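Local coordinates for putrescine aminotransferase (PDB 6GWI), which probably transfers amino groups from amines such as putrescine to keto acceptors, using bound pyridoxal-5'-phosphate as cofactor, at residues Q8-D11 / R12-L16; S153-A156 / G157-L160; A204-E207 / K208-L212; G341-D344 / R345-D349. One frame throughout, in Å; residues are numbered along the deposited sequence.

Contact 1 of 4, residues Q8-D11 / R12-L16; sequences QALD and RAHHL
Asp11 and His15 meet through a single side-chain hydrogen bond, His15 ND1 giving its hydrogen to Asp11 OD1 at 2.9 Å. The Asp11 chi1 of -164° sets CG beside its own carbonyl carbon, which carries the carboxylate along the helix towards His15. OD1 lies 4° out of the imidazole plane and is approached on its syn side, while carboxylate and ring planes stand at 87°. The other oxygen, OD2, is hydrogen-bonded to His17 NE2, and OD1 also to Thr89 OG1 of the second subunit, so both oxygens are satisfied. With an alanine here, His17 NE2 would probably lose this partner and His15 ND1 keep little beyond its weak bond to that Thr89 hydroxyl, the ring then freer to turn. The pair lies where helix 4-14 gives way to a weakly bonded strand that pairs in a parallel ladder with the second subunit. Arg12 N reaches Gln8 O at 2.8 Å and Ala13 N reaches Ala9 O at 3.0 Å, whereas His14 N makes merely weak bonds to Leu10 O and Asp11 O. His15 N recovers a sound bond to Asp11 O, 3.0 Å long. His14 ND1 is met by Asn109 O of the second subunit, and Gln8 NE2 by Ser30 O.

Contact 2 of 4, residues S153-A156 / G157-L160; sequences STLA and GMSL
Gly157, which with Ala156 has the most surface buried here, gives its N-H to Thr154 OG1, Gly157 N lying 3.0 Å from that oxygen with an N-H...O angle of 161°. A chi1 of 54° holds the hydroxyl oxygen between the backbone N and the carbonyl carbon of Thr154, facing the amide. Thr154 OG1 is also bonded to Asp122 OD1 of the same chain. Ala156 O receives Leu160 N at 2.8 Å, nearly along the C=O axis, and Leu160 CG rests 3.2 Å from the same Ala156 O. Met158, with its chain bent at chi2 and chi3, lies beside Leu155 and points the same way, CE touching Leu155 CD2 at 3.8 Å. Leu155 O is gripped twice, by Ser159 N at 2.9 Å and by Ser159 OG at 2.6 Å, the donors arriving from opposite faces of the carbonyl plane; Ser159 OG is also hydrogen-bonded to Val174 N. Leu155 packs on Leu125 of the second subunit, and Ser153 OG bonds to Gly317 N of the second subunit. The whole is a threonine N-cap starting helix 155-160, just after the cofactor-pocket residues Tyr150, His151 and Gly152 and at the dimer interface.

Contact 3 of 4, residues A204-E207 / K208-L212; sequences ALEE and KILEL
Near the end of helix 194-212, Leu205 and Ile209 form an apolar i to i+4 step on the face turned to the parallel sheet. Ile209 CD1 lies 3.8 Å from Leu205 CG and a little farther from Leu205 CD1, the two side chains meeting at a slant. Ile209 takes a chi1 of -69°, with CG1 anti to its carbonyl carbon; this directs CG1 back along the helix, 3.3 Å from Leu205 O. The same carbonyl oxygen receives Ile209 N at 2.9 Å, at an N-H...O angle of 168°. Both residues pack on Ile144 of strand 142-146, so the helix lies on the parallel sheet of the fold-type-I aminotransferase domain, and both also touch Val245 of helix 238-248. One residue further on, Glu206 and Leu210 run side by side in the same direction, Leu210 CD1 being 3.9 Å from the aliphatic Glu206 CG. The chain of Glu206 is extended beyond CG and carries its carboxylate to Lys248 and Tyr249, whose amine and hydroxyl both engage OE2. Glu206 O accepts Leu210 N at 2.9 Å. On another flank, Lys208 bends at chi2 and chi3 to place NZ 2.9 Å from Glu211 OE1, a salt bridge in which the amine meets the oxygen from above the carboxylate plane, 44° out of it. The Lys208 side chain also touches Ala178 and Ile180 of strand 177-180.

Contact 4 of 4, residues G341-D344 / R345-D349; sequences GVVD and RVRDD
Asp344 and Arg347 form a salt bridge in which Arg347 NH2 donates to Asp344 OD1 at 3.2 Å, with an N-H...O angle of 148°. OD1 offers its anti lone pair and lies 20° out of the guanidinium plane; the two flat groups are steeply inclined, 81° apart. A kink at chi3 folds the guanidinium back along the helix, bringing one of its faces over Asp344 CA, which is 3.8 Å from Arg347 NH2. Arg347 NH1 donates to Gly266 O, and a long salt bridge from NE to Asp348 OD1 extends the network. An alanine in place of Arg347 would probably leave the Asp344 carboxylate without its cationic mate and Gly266 O without this donor. These residues occupy the first turns of helix 342-359. Gly341 has a double role there: with positive phi it is the C-prime residue of a Schellman motif closing the preceding helix, Val342 N bonding to Leu337 O and Gly341 N to Glu338 O, and it is also the N-cap of this one. The first turn is irregular, for Arg345 N bonds weakly to Gly341 O and, more firmly, to Val342 O, the latter from well above the carbonyl plane; a wider pi-type turn follows at 346-349. Val342 O accepts Val346 N as well, at 3.0 Å. Away from the charges, Val342 packs on Leu425, Val343 on Trp268, and Val346 on Leu375.

Overall arrangement
All four contacts are local, made within or at the ends of helices, spread in series along the chain and nowhere touching one another. Contact 2 lies close to the cofactor, the side chain of Ser153 being about 6 Å from a bound pyridoxal-5'-phosphate; in contact 1, the side chain of His15 is about 14 Å from a bound pyridoxal-5'-phosphate. These two both meet the second subunit, although their centres are about 27 Å apart and their nearest atoms about 11 Å. Contacts 3 and 4 touch no other chain of the assembly. Centre to centre, contact 3 is about 22 Å from contact 2, whereas contact 4 is about 33 Å from contact 2, across the centre of the chain. The widest separation, about 47 Å between centres, is that of contacts 1 and 3.

Contact 1 of 4, residues Q8-D11 / R12-L16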
ATOM      1  N   GLN B   8     -14.946 -16.733  14.892  1.00 26.91           N
ATOM      2  CA  GLN B   8     -14.408 -17.648  13.893  1.00 28.85           C
ATOM      3  C   GLN B   8     -15.394 -17.855  12.751  1.00 23.16           C
ATOM      4  O   GLN B   8     -15.001 -17.904  11.581  1.00 24.86           O
ATOM      5  CB  GLN B   8     -14.048 -18.985  14.547  1.00 33.96           C
ATOM      6  CG  GLN B   8     -12.887 -18.910  15.537  1.00 38.28           C
ATOM      7  CD  GLN B   8     -12.611 -20.236  16.233  1.00 42.54           C
ATOM      8  OE1 GLN B   8     -13.533 -20.936  16.651  1.00 43.25           O
ATOM      9  NE2 GLN B   8     -11.335 -20.580  16.365  1.00 33.49           N
ATOM     10  N   ALA B   9     -16.685 -17.967  13.071  1.00 28.19           N
ATOM     11  CA  ALA B   9     -17.677 -18.219  12.032  1.00 34.02           C
ATOM     12  C   ALA B   9     -17.825 -17.014  11.110  1.00 33.21           C
ATOM     13  O   ALA B   9     -17.861 -17.163   9.883  1.00 25.46           O
ATOM     14  CB  ALA B   9     -19.018 -18.589  12.668  1.00 23.62           C
ATOM     15  N   LEU B  10     -17.919 -15.809  11.683  1.00 28.26           N
ATOM     16  CA  LEU B  10     -17.967 -14.601  10.864  1.00 22.37           C
ATOM     17  C   LEU B  10     -16.689 -14.444  10.053  1.00 21.97           C
ATOM     18  O   LEU B  10     -16.730 -14.099   8.866  1.00 24.27           O
ATOM     19  CB  LEU B  10     -18.175 -13.366  11.739  1.00 25.10           C
ATOM     20  CG  LEU B  10     -19.588 -13.079  12.247  1.00 33.07           C
ATOM     21  CD1 LEU B  10     -19.557 -11.834  13.122  1.00 31.94           C
ATOM     22  CD2 LEU B  10     -20.590 -12.914  11.119  1.00 33.33           C
ATOM     23  N   ASP B  11     -15.539 -14.669  10.690  1.00 22.43           N
ATOM     24  CA  ASP B  11     -14.269 -14.548   9.990  1.00 18.81           C
ATOM     25  C   ASP B  11     -14.194 -15.531   8.832  1.00 19.59           C
ATOM     26  O   ASP B  11     -13.759 -15.176   7.731  1.00 23.37           O
ATOM     27  CB  ASP B  11     -13.113 -14.781  10.956  1.00 30.56           C
ATOM     28  CG  ASP B  11     -11.799 -14.293  10.404  1.00 23.77           C
ATOM     29  OD1 ASP B  11     -11.581 -13.066  10.395  1.00 25.75           O
ATOM     30  OD2 ASP B  11     -10.994 -15.133   9.956  1.00 22.37           O
ATOM     31  N   ARG B  12     -14.599 -16.779   9.069  1.00 22.44           N
ATOM     32  CA  ARG B  12     -14.608 -17.761   7.994  1.00 25.72           C
ATOM     33  C   ARG B  12     -15.498 -17.299   6.848  1.00 25.88           C
ATOM     34  O   ARG B  12     -15.169 -17.503   5.674  1.00 28.33           O
ATOM     35  CB  ARG B  12     -15.084 -19.111   8.527  1.00 27.37           C
ATOM     36  CG  ARG B  12     -14.963 -20.245   7.529  1.00 22.20           C
ATOM     37  CD  ARG B  12     -15.641 -21.497   8.039  1.00 28.26           C
ATOM     38  NE  ARG B  12     -15.264 -22.668   7.253  1.00 44.58           N
ATOM     39  CZ  ARG B  12     -15.638 -23.911   7.540  1.00 41.39           C
ATOM     40  NH1 ARG B  12     -16.410 -24.150   8.592  1.00 33.31           N
ATOM     41  NH2 ARG B  12     -15.244 -24.914   6.769  1.00 47.45           N
ATOM     42  N   ALA B  13     -16.619 -16.651   7.170  1.00 20.99           N
ATOM     43  CA  ALA B  13     -17.603 -16.316   6.149  1.00 26.57           C
ATOM     44  C   ALA B  13     -17.149 -15.174   5.247  1.00 30.15           C
ATOM     45  O   ALA B  13     -17.518 -15.142   4.068  1.00 29.61           O
ATOM     46  CB  ALA B  13     -18.936 -15.960   6.813  1.00 22.93           C
ATOM     47  N   HIS B  14     -16.342 -14.239   5.764  1.00 23.23           N
ATOM     48  CA  HIS B  14     -16.168 -12.950   5.111  1.00 23.98           C
ATOM     49  C   HIS B  14     -14.733 -12.464   4.942  1.00 18.80           C
ATOM     50  O   HIS B  14     -14.523 -11.512   4.185  1.00 21.99           O
ATOM     51  CB  HIS B  14     -16.931 -11.861   5.889  1.00 22.16           C
ATOM     52  CG  HIS B  14     -18.395 -12.131   6.039  1.00 25.51           C
ATOM     53  ND1 HIS B  14     -19.233 -12.304   4.959  1.00 24.07           N
ATOM     54  CD2 HIS B  14     -19.172 -12.249   7.141  1.00 32.18           C
ATOM     55  CE1 HIS B  14     -20.464 -12.517   5.389  1.00 28.03           C
ATOM     56  NE2 HIS B  14     -20.454 -12.490   6.710  1.00 26.37           N
ATOM     57  N   HIS B  15     -13.753 -13.053   5.626  1.00 21.60           N
ATOM     58  CA  HIS B  15     -12.411 -12.482   5.709  1.00 18.69           C
ATOM     59  C   HIS B  15     -11.393 -13.413   5.065  1.00 18.32           C
ATOM     60  O   HIS B  15     -11.195 -14.539   5.530  1.00 24.56           O
ATOM     61  CB  HIS B  15     -12.032 -12.207   7.169  1.00 19.58           C
ATOM     62  CG  HIS B  15     -10.693 -11.559   7.336  1.00 24.40           C
ATOM     63  ND1 HIS B  15     -10.026 -11.527   8.542  1.00 23.31           N
ATOM     64  CD2 HIS B  15      -9.898 -10.911   6.451  1.00 23.97           C
ATOM     65  CE1 HIS B  15      -8.876 -10.895   8.391  1.00 25.54           C
ATOM     66  NE2 HIS B  15      -8.775 -10.510   7.132  1.00 21.54           N
ATOM     67  N   LEU B  16     -10.733 -12.928   4.009  1.00 20.19           N
ATOM     68  CA  LEU B  16      -9.656 -13.648   3.334  1.00 21.54           C
ATOM     69  C   LEU B  16      -8.316 -13.123   3.851  1.00 20.66           C
ATOM     70  O   LEU B  16      -7.935 -11.985   3.557  1.00 22.36           O
ATOM     71  CB  LEU B  16      -9.768 -13.464   1.822  1.00 17.70           C
ATOM     72  CG  LEU B  16     -11.032 -14.002   1.149  1.00 22.27           C
ATOM     73  CD1 LEU B  16     -11.154 -13.450  -0.263  1.00 22.86           C
ATOM     74  CD2 LEU B  16     -11.033 -15.529   1.127  1.00 25.69           C
TER

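Contact 2 of 4, residues S153-A156 / G157-L160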
ATOM      1  N   SER B 153       4.478  -7.704  -1.627  1.00 17.38           N
ATOM      2  CA  SER B 153       3.426  -8.515  -2.224  1.00 19.39           C
ATOM      3  C   SER B 153       2.627  -7.782  -3.295  1.00 20.49           C
ATOM      4  O   SER B 153       1.626  -8.324  -3.781  1.00 21.36           O
ATOM      5  CB  SER B 153       2.478  -9.026  -1.134  1.00 21.52           C
ATOM      6  OG  SER B 153       1.622 -10.025  -1.644  1.00 27.32           O
ATOM      7  N   THR B 154       3.015  -6.567  -3.666  1.00 24.42           N
ATOM      8  CA  THR B 154       2.556  -6.034  -4.936  1.00 16.13           C
ATOM      9  C   THR B 154       3.169  -6.866  -6.057  1.00 18.48           C
ATOM     10  O   THR B 154       4.030  -7.722  -5.827  1.00 19.95           O
ATOM     11  CB  THR B 154       2.962  -4.574  -5.099  1.00 22.09           C
ATOM     12  OG1 THR B 154       4.376  -4.467  -4.906  1.00 21.77           O
ATOM     13  CG2 THR B 154       2.226  -3.682  -4.098  1.00 19.25           C
ATOM     14  N   LEU B 155       2.735  -6.613  -7.291  1.00 25.17           N
ATOM     15  CA  LEU B 155       3.351  -7.312  -8.412  1.00 19.25           C
ATOM     16  C   LEU B 155       4.843  -6.994  -8.488  1.00 19.53           C
ATOM     17  O   LEU B 155       5.663  -7.884  -8.740  1.00 21.83           O
ATOM     18  CB  LEU B 155       2.647  -6.966  -9.720  1.00 25.21           C
ATOM     19  CG  LEU B 155       1.441  -7.811 -10.151  1.00 42.06           C
ATOM     20  CD1 LEU B 155       1.366  -7.823 -11.674  1.00 62.10           C
ATOM     21  CD2 LEU B 155       1.454  -9.237  -9.633  1.00 51.40           C
ATOM     22  N   ALA B 156       5.214  -5.731  -8.268  1.00 21.15           N
ATOM     23  CA  ALA B 156       6.627  -5.369  -8.248  1.00 24.79           C
ATOM     24  C   ALA B 156       7.347  -6.047  -7.088  1.00 18.83           C
ATOM     25  O   ALA B 156       8.409  -6.652  -7.271  1.00 22.49           O
ATOM     26  CB  ALA B 156       6.780  -3.850  -8.165  1.00 26.86           C
ATOM     27  N   GLY B 157       6.777  -5.967  -5.885  1.00 13.80           N
ATOM     28  CA  GLY B 157       7.424  -6.581  -4.738  1.00 19.58           C
ATOM     29  C   GLY B 157       7.595  -8.079  -4.904  1.00 22.67           C
ATOM     30  O   GLY B 157       8.658  -8.628  -4.604  1.00 20.60           O
ATOM     31  N   MET B 158       6.553  -8.757  -5.393  1.00 17.72           N
ATOM     32  CA  MET B 158       6.642 -10.192  -5.645  1.00 19.32           C
ATOM     33  C   MET B 158       7.658 -10.504  -6.740  1.00 20.08           C
ATOM     34  O   MET B 158       8.390 -11.498  -6.650  1.00 21.20           O
ATOM     35  CB  MET B 158       5.257 -10.731  -6.015  1.00 25.86           C
ATOM     36  CG  MET B 158       5.230 -12.196  -6.396  1.00 37.83           C
ATOM     37  SD  MET B 158       5.233 -12.419  -8.179  1.00 39.43           S
ATOM     38  CE  MET B 158       3.488 -12.246  -8.559  1.00 46.52           C
ATOM     39  N   SER B 159       7.713  -9.674  -7.787  1.00 22.92           N
ATOM     40  CA  SER B 159       8.685  -9.883  -8.857  1.00 26.86           C
ATOM     41  C   SER B 159      10.110  -9.674  -8.357  1.00 18.93           C
ATOM     42  O   SER B 159      11.027 -10.412  -8.740  1.00 19.76           O
ATOM     43  CB  SER B 159       8.403  -8.932 -10.021  1.00 27.90           C
ATOM     44  OG  SER B 159       7.110  -9.131 -10.561  1.00 22.76           O
ATOM     45  N   LEU B 160      10.316  -8.649  -7.525  1.00 16.75           N
ATOM     46  CA  LEU B 160      11.629  -8.383  -6.955  1.00 22.41           C
ATOM     47  C   LEU B 160      12.034  -9.455  -5.958  1.00 23.88           C
ATOM     48  O   LEU B 160      13.223  -9.770  -5.832  1.00 22.16           O
ATOM     49  CB  LEU B 160      11.639  -7.014  -6.276  1.00 19.59           C
ATOM     50  CG  LEU B 160      11.502  -5.792  -7.179  1.00 28.38           C
ATOM     51  CD1 LEU B 160      11.148  -4.560  -6.356  1.00 25.02           C
ATOM     52  CD2 LEU B 160      12.798  -5.570  -7.950  1.00 25.40           C
TER

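Contact 3 of 4, residues A204-E207 / K208-L212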
ATOM      1  N   ALA B 204      28.598 -14.232  -7.402  1.00 30.66           N
ATOM      2  CA  ALA B 204      27.398 -14.509  -8.185  1.00 28.75           C
ATOM      3  C   ALA B 204      26.781 -13.228  -8.726  1.00 35.98           C
ATOM      4  O   ALA B 204      26.214 -13.232  -9.825  1.00 30.66           O
ATOM      5  CB  ALA B 204      26.376 -15.267  -7.336  1.00 28.50           C
ATOM      6  N   LEU B 205      26.871 -12.129  -7.973  1.00 23.29           N
ATOM      7  CA  LEU B 205      26.378 -10.849  -8.470  1.00 25.24           C
ATOM      8  C   LEU B 205      27.151 -10.411  -9.708  1.00 28.15           C
ATOM      9  O   LEU B 205      26.557 -10.039 -10.728  1.00 23.42           O
ATOM     10  CB  LEU B 205      26.478  -9.786  -7.376  1.00 22.19           C
ATOM     11  CG  LEU B 205      26.093  -8.374  -7.823  1.00 23.70           C
ATOM     12  CD1 LEU B 205      24.637  -8.344  -8.302  1.00 21.72           C
ATOM     13  CD2 LEU B 205      26.316  -7.364  -6.708  1.00 28.00           C
ATOM     14  N   GLU B 206      28.484 -10.440  -9.637  1.00 29.60           N
ATOM     15  CA  GLU B 206      29.285 -10.082 -10.802  1.00 32.31           C
ATOM     16  C   GLU B 206      28.936 -10.968 -11.991  1.00 22.53           C
ATOM     17  O   GLU B 206      28.812 -10.484 -13.122  1.00 25.73           O
ATOM     18  CB  GLU B 206      30.774 -10.192 -10.479  1.00 41.17           C
ATOM     19  CG  GLU B 206      31.670  -9.959 -11.687  1.00 41.51           C
ATOM     20  CD  GLU B 206      33.052  -9.458 -11.311  1.00 39.36           C
ATOM     21  OE1 GLU B 206      33.652 -10.012 -10.367  1.00 36.91           O
ATOM     22  OE2 GLU B 206      33.533  -8.501 -11.955  1.00 41.40           O
ATOM     23  N   GLU B 207      28.777 -12.273 -11.753  1.00 24.93           N
ATOM     24  CA  GLU B 207      28.426 -13.183 -12.836  1.00 35.92           C
ATOM     25  C   GLU B 207      27.115 -12.767 -13.488  1.00 27.20           C
ATOM     26  O   GLU B 207      27.006 -12.730 -14.719  1.00 26.98           O
ATOM     27  CB  GLU B 207      28.324 -14.615 -12.306  1.00 48.33           C
ATOM     28  CG  GLU B 207      29.624 -15.179 -11.752  1.00 85.09           C
ATOM     29  CD  GLU B 207      29.420 -16.470 -10.979  1.00112.46           C
ATOM     30  OE1 GLU B 207      28.471 -17.216 -11.301  1.00119.04           O
ATOM     31  OE2 GLU B 207      30.211 -16.741 -10.050  1.00136.50           O
ATOM     32  N   LYS B 208      26.112 -12.425 -12.678  1.00 25.82           N
ATOM     33  CA  LYS B 208      24.823 -12.048 -13.243  1.00 21.39           C
ATOM     34  C   LYS B 208      24.951 -10.762 -14.054  1.00 27.66           C
ATOM     35  O   LYS B 208      24.382 -10.645 -15.145  1.00 24.50           O
ATOM     36  CB  LYS B 208      23.794 -11.863 -12.132  1.00 21.68           C
ATOM     37  CG  LYS B 208      22.361 -11.881 -12.627  1.00 31.22           C
ATOM     38  CD  LYS B 208      22.010 -13.315 -13.001  1.00 31.85           C
ATOM     39  CE  LYS B 208      21.158 -13.455 -14.230  1.00 45.82           C
ATOM     40  NZ  LYS B 208      20.778 -14.892 -14.362  1.00 43.76           N
ATOM     41  N   ILE B 209      25.700  -9.788 -13.526  1.00 22.63           N
ATOM     42  CA  ILE B 209      25.938  -8.534 -14.238  1.00 21.50           C
ATOM     43  C   ILE B 209      26.548  -8.807 -15.607  1.00 24.20           C
ATOM     44  O   ILE B 209      26.086  -8.287 -16.630  1.00 22.58           O
ATOM     45  CB  ILE B 209      26.836  -7.611 -13.390  1.00 28.60           C
ATOM     46  CG1 ILE B 209      26.071  -7.127 -12.153  1.00 26.66           C
ATOM     47  CG2 ILE B 209      27.353  -6.433 -14.205  1.00 22.42           C
ATOM     48  CD1 ILE B 209      26.952  -6.519 -11.079  1.00 30.56           C
ATOM     49  N   LEU B 210      27.604  -9.621 -15.644  1.00 22.17           N
ATOM     50  CA  LEU B 210      28.255  -9.940 -16.909  1.00 25.06           C
ATOM     51  C   LEU B 210      27.364 -10.784 -17.814  1.00 33.79           C
ATOM     52  O   LEU B 210      27.495 -10.716 -19.041  1.00 28.02           O
ATOM     53  CB  LEU B 210      29.585 -10.643 -16.641  1.00 30.51           C
ATOM     54  CG  LEU B 210      30.593  -9.786 -15.869  1.00 32.55           C
ATOM     55  CD1 LEU B 210      31.827 -10.589 -15.486  1.00 31.89           C
ATOM     56  CD2 LEU B 210      30.986  -8.564 -16.687  1.00 26.83           C
ATOM     57  N   GLU B 211      26.473 -11.600 -17.242  1.00 25.06           N
ATOM     58  CA  GLU B 211      25.549 -12.370 -18.070  1.00 29.99           C
ATOM     59  C   GLU B 211      24.546 -11.458 -18.767  1.00 27.81           C
ATOM     60  O   GLU B 211      24.230 -11.656 -19.946  1.00 23.97           O
ATOM     61  CB  GLU B 211      24.817 -13.411 -17.222  1.00 46.68           C
ATOM     62  CG  GLU B 211      23.706 -14.151 -17.966  1.00 68.72           C
ATOM     63  CD  GLU B 211      22.887 -15.051 -17.060  1.00 85.40           C
ATOM     64  OE1 GLU B 211      23.218 -15.151 -15.860  1.00 94.65           O
ATOM     65  OE2 GLU B 211      21.910 -15.654 -17.550  1.00 92.42           O
ATOM     66  N   LEU B 212      24.009 -10.476 -18.044  1.00 24.88           N
ATOM     67  CA  LEU B 212      23.061  -9.544 -18.637  1.00 22.70           C
ATOM     68  C   LEU B 212      23.769  -8.441 -19.412  1.00 31.27           C
ATOM     69  O   LEU B 212      23.225  -7.929 -20.397  1.00 21.47           O
ATOM     70  CB  LEU B 212      22.186  -8.931 -17.543  1.00 31.21           C
ATOM     71  CG  LEU B 212      21.330  -9.902 -16.728  1.00 31.47           C
ATOM     72  CD1 LEU B 212      20.831  -9.206 -15.462  1.00 26.34           C
ATOM     73  CD2 LEU B 212      20.164 -10.466 -17.536  1.00 29.65           C
TER

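Contact 4 of 4, residues G341-D344 / R345-D349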
ATOM      1  N   GLY B 341      17.124   5.720  24.015  1.00 34.31           N
ATOM      2  CA  GLY B 341      18.319   4.946  23.715  1.00 39.81           C
ATOM      3  C   GLY B 341      18.057   3.512  23.320  1.00 39.79           C
ATOM      4  O   GLY B 341      18.904   2.644  23.560  1.00 39.05           O
ATOM      5  N   VAL B 342      16.914   3.242  22.685  1.00 50.31           N
ATOM      6  CA  VAL B 342      16.505   1.866  22.422  1.00 36.03           C
ATOM      7  C   VAL B 342      17.473   1.185  21.458  1.00 29.73           C
ATOM      8  O   VAL B 342      17.812   0.008  21.635  1.00 35.75           O
ATOM      9  CB  VAL B 342      15.055   1.838  21.899  1.00 31.18           C
ATOM     10  CG1 VAL B 342      14.649   0.433  21.469  1.00 35.17           C
ATOM     11  CG2 VAL B 342      14.092   2.368  22.966  1.00 26.04           C
ATOM     12  N   VAL B 343      17.920   1.893  20.419  1.00 32.29           N
ATOM     13  CA  VAL B 343      18.852   1.298  19.459  1.00 27.26           C
ATOM     14  C   VAL B 343      20.174   0.953  20.142  1.00 37.24           C
ATOM     15  O   VAL B 343      20.700  -0.153  19.992  1.00 34.59           O
ATOM     16  CB  VAL B 343      19.067   2.232  18.255  1.00 34.08           C
ATOM     17  CG1 VAL B 343      20.049   1.604  17.261  1.00 34.62           C
ATOM     18  CG2 VAL B 343      17.738   2.550  17.576  1.00 40.10           C
ATOM     19  N   ASP B 344      20.717   1.907  20.917  1.00 31.14           N
ATOM     20  CA  ASP B 344      21.969   1.691  21.638  1.00 52.56           C
ATOM     21  C   ASP B 344      21.898   0.453  22.504  1.00 42.49           C
ATOM     22  O   ASP B 344      22.912  -0.201  22.769  1.00 52.44           O
ATOM     23  CB  ASP B 344      22.269   2.869  22.566  1.00 77.77           C
ATOM     24  CG  ASP B 344      22.378   4.186  21.850  1.00 67.92           C
ATOM     25  OD1 ASP B 344      23.141   4.263  20.869  1.00 53.10           O
ATOM     26  OD2 ASP B 344      21.703   5.149  22.273  1.00 65.25           O
ATOM     27  N   ARG B 345      20.691   0.132  22.947  1.00 43.67           N
ATOM     28  CA  ARG B 345      20.346  -0.845  23.969  1.00 52.10           C
ATOM     29  C   ARG B 345      20.211  -2.254  23.412  1.00 42.18           C
ATOM     30  O   ARG B 345      20.677  -3.213  24.037  1.00 30.75           O
ATOM     31  CB  ARG B 345      19.053  -0.341  24.597  1.00 95.56           C
ATOM     32  CG  ARG B 345      18.387  -1.135  25.648  1.00120.72           C
ATOM     33  CD  ARG B 345      17.143  -0.344  26.080  1.00119.60           C
ATOM     34  NE  ARG B 345      17.394   1.023  26.550  1.00124.40           N
ATOM     35  CZ  ARG B 345      17.683   1.335  27.813  1.00124.74           C
ATOM     36  NH1 ARG B 345      17.786   0.373  28.720  1.00117.83           N
ATOM     37  NH2 ARG B 345      17.877   2.598  28.172  1.00114.23           N
ATOM     38  N   VAL B 346      19.583  -2.390  22.245  1.00 44.56           N
ATOM     39  CA  VAL B 346      19.669  -3.631  21.477  1.00 37.60           C
ATOM     40  C   VAL B 346      21.130  -3.988  21.231  1.00 31.65           C
ATOM     41  O   VAL B 346      21.553  -5.136  21.420  1.00 35.08           O
ATOM     42  CB  VAL B 346      18.893  -3.479  20.154  1.00 32.80           C
ATOM     43  CG1 VAL B 346      19.066  -4.700  19.260  1.00 40.63           C
ATOM     44  CG2 VAL B 346      17.421  -3.215  20.448  1.00 31.38           C
ATOM     45  N   ARG B 347      21.922  -3.005  20.794  1.00 27.21           N
ATOM     46  CA  ARG B 347      23.303  -3.274  20.404  1.00 37.39           C
ATOM     47  C   ARG B 347      24.173  -3.635  21.605  1.00 37.44           C
ATOM     48  O   ARG B 347      25.011  -4.540  21.517  1.00 35.70           O
ATOM     49  CB  ARG B 347      23.890  -2.063  19.676  1.00 40.43           C
ATOM     50  CG  ARG B 347      25.293  -2.305  19.140  1.00 51.98           C
ATOM     51  CD  ARG B 347      25.849  -1.108  18.373  1.00 69.64           C
ATOM     52  NE  ARG B 347      25.943   0.099  19.194  1.00 79.21           N
ATOM     53  CZ  ARG B 347      25.122   1.145  19.114  1.00 77.16           C
ATOM     54  NH1 ARG B 347      24.124   1.166  18.239  1.00 70.48           N
ATOM     55  NH2 ARG B 347      25.308   2.186  19.913  1.00 57.70           N
ATOM     56  N   ASP B 348      24.005  -2.932  22.731  1.00 50.68           N
ATOM     57  CA  ASP B 348      24.916  -3.068  23.860  1.00 46.21           C
ATOM     58  C   ASP B 348      24.373  -3.923  24.999  1.00 54.41           C
ATOM     59  O   ASP B 348      25.163  -4.399  25.821  1.00 57.86           O
ATOM     60  CB  ASP B 348      25.280  -1.689  24.434  1.00 42.21           C
ATOM     61  CG  ASP B 348      25.994  -0.805  23.433  1.00 41.92           C
ATOM     62  OD1 ASP B 348      26.611  -1.345  22.491  1.00 41.41           O
ATOM     63  OD2 ASP B 348      25.956   0.433  23.603  1.00 41.92           O
ATOM     64  N   ASP B 349      23.057  -4.127  25.075  1.00 42.77           N
ATOM     65  CA  ASP B 349      22.457  -4.809  26.219  1.00 34.54           C
ATOM     66  C   ASP B 349      21.643  -6.018  25.776  1.00 42.06           C
ATOM     67  O   ASP B 349      22.065  -7.152  26.015  1.00 37.47           O
ATOM     68  CB  ASP B 349      21.601  -3.819  27.014  1.00 46.59           C
ATOM     69  CG  ASP B 349      20.848  -4.476  28.154  1.00 49.74           C
ATOM     70  OD1 ASP B 349      21.159  -5.639  28.488  1.00 56.74           O
ATOM     71  OD2 ASP B 349      19.937  -3.832  28.715  1.00 47.14           O
TER